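Local structure of cytokinesis protein 2 (Saccharomyces cerevisiae, 4WPE) at residues 261-264 / 265-268. The protein mediates the cytoskeletal rearrangements of cytokinesis in budding yeast, forming rings that coincide with the septins and later the medial actin ring, its F-BAR domain being the part described here. Residues are numbered along the deposited sequence; the frame is centred on the assembly and turned at random.
Sequences SFTA and ADEI
CB of A265, in the first turn of the short helix 264-275, lies 3.7 Å from OG1 of T263, the N-cap residue. One residue on, D266 reaches back to the N-cap and makes two hydrogen bonds with T263. Its chi1 of -59° swings the carboxylate to the side of the backbone N, facing T263, where OD2 accepts the backbone N-H of T263 at 3.0 Å. That bond is nearly straight at the hydrogen (164°) but reaches OD2 from above the carboxylate plane. In return, N of D266 donates to O of T263 at 3.0 Å, well out of the carbonyl plane and with a more bent N-H angle. The two side chains meet at a slant, OG1 of T263 lying 3.4 Å from OD1 of D266. E267 gives a weak bond from its N to O of A264, while its CG approaches the F262 ring obliquely, 4.3 Å from CD1; OE1 bonds to the backbone N of L78, tying this turn to helix 76-162. I268 completes the first helical turn, N donating to O of A264 at 3.3 Å, and its side chain packs on Y11 of the second subunit. F262 also bonds through its O to Q231 of that subunit, so the helix start sits against the F-BAR dimer partner. The bond from T263 N to D266 OD2 supplies one half of a capping box, separate from the backbone bond, and the carboxylate's negative charge, near the positive end of the helix dipole, would probably favour the helix start.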
loop_
_atom_site.group_PDB
_atom_site.type_symbol
_atom_site.label_atom_id
_atom_site.label_comp_id
_atom_site.label_asym_id
_atom_site.label_seq_id
_atom_site.Cartn_x
_atom_site.Cartn_y
_atom_site.Cartn_z
ATOM N N SER A 261 -1.598 -21.924 -16.937
ATOM C CA SER A 261 -2.434 -23.117 -17.055
ATOM C C SER A 261 -3.080 -23.246 -18.433
ATOM O O SER A 261 -3.609 -24.304 -18.781
ATOM C CB SER A 261 -3.524 -23.123 -15.982
ATOM O OG SER A 261 -4.539 -22.178 -16.270
ATOM N N PHE A 262 -3.044 -22.172 -19.213
ATOM C CA PHE A 262 -3.668 -22.190 -20.528
ATOM C C PHE A 262 -2.866 -21.408 -21.560
ATOM O O PHE A 262 -2.019 -20.582 -21.216
ATOM C CB PHE A 262 -5.092 -21.632 -20.447
ATOM C CG PHE A 262 -5.155 -20.138 -20.288
ATOM C CD1 PHE A 262 -5.386 -19.321 -21.380
ATOM C CD2 PHE A 262 -4.991 -19.551 -19.046
ATOM C CE1 PHE A 262 -5.447 -17.948 -21.239
ATOM C CE2 PHE A 262 -5.053 -18.178 -18.898
ATOM C CZ PHE A 262 -5.280 -17.376 -19.999
ATOM N N THR A 263 -3.141 -21.689 -22.830
ATOM C CA THR A 263 -2.542 -20.961 -23.940
ATOM C C THR A 263 -3.639 -20.355 -24.809
ATOM O O THR A 263 -4.797 -20.774 -24.741
ATOM C CB THR A 263 -1.647 -21.867 -24.811
ATOM O OG1 THR A 263 -2.464 -22.787 -25.549
ATOM C CG2 THR A 263 -0.660 -22.641 -23.952
ATOM N N ALA A 264 -3.271 -19.379 -25.632
ATOM C CA ALA A 264 -4.225 -18.728 -26.520
ATOM C C ALA A 264 -4.809 -19.717 -27.527
ATOM O O ALA A 264 -5.924 -19.533 -28.013
ATOM C CB ALA A 264 -3.566 -17.566 -27.242
ATOM N N ALA A 265 -4.050 -20.767 -27.831
ATOM C CA ALA A 265 -4.501 -21.795 -28.761
ATOM C C ALA A 265 -5.686 -22.561 -28.187
ATOM O O ALA A 265 -6.546 -23.040 -28.927
ATOM C CB ALA A 265 -3.364 -22.746 -29.093
ATOM N N ASP A 266 -5.724 -22.672 -26.863
ATOM C CA ASP A 266 -6.817 -23.356 -26.184
ATOM C C ASP A 266 -8.113 -22.569 -26.325
ATOM O O ASP A 266 -9.183 -23.144 -26.522
ATOM C CB ASP A 266 -6.493 -23.563 -24.703
ATOM C CG ASP A 266 -5.232 -24.376 -24.486
ATOM O OD1 ASP A 266 -4.856 -25.145 -25.396
ATOM O OD2 ASP A 266 -4.623 -24.251 -23.400
ATOM N N GLU A 267 -8.005 -21.249 -26.224
ATOM C CA GLU A 267 -9.173 -20.377 -26.273
ATOM C C GLU A 267 -9.826 -20.393 -27.645
ATOM O O GLU A 267 -11.049 -20.327 -27.762
ATOM C CB GLU A 267 -8.786 -18.949 -25.888
ATOM C CG GLU A 267 -8.291 -18.814 -24.458
ATOM C CD GLU A 267 -9.355 -19.168 -23.432
ATOM O OE1 GLU A 267 -9.998 -18.239 -22.900
ATOM O OE2 GLU A 267 -9.546 -20.372 -23.154
ATOM N N ILE A 268 -9.002 -20.485 -28.681
ATOM C CA ILE A 268 -9.499 -20.521 -30.047
ATOM C C ILE A 268 -10.158 -21.868 -30.338
ATOM O O ILE A 268 -11.211 -21.926 -30.974
ATOM C CB ILE A 268 -8.365 -20.247 -31.052
ATOM C CG1 ILE A 268 -7.937 -18.782 -30.959
ATOM C CG2 ILE A 268 -8.809 -20.568 -32.471
ATOM C CD1 ILE A 268 -6.581 -18.502 -31.551
#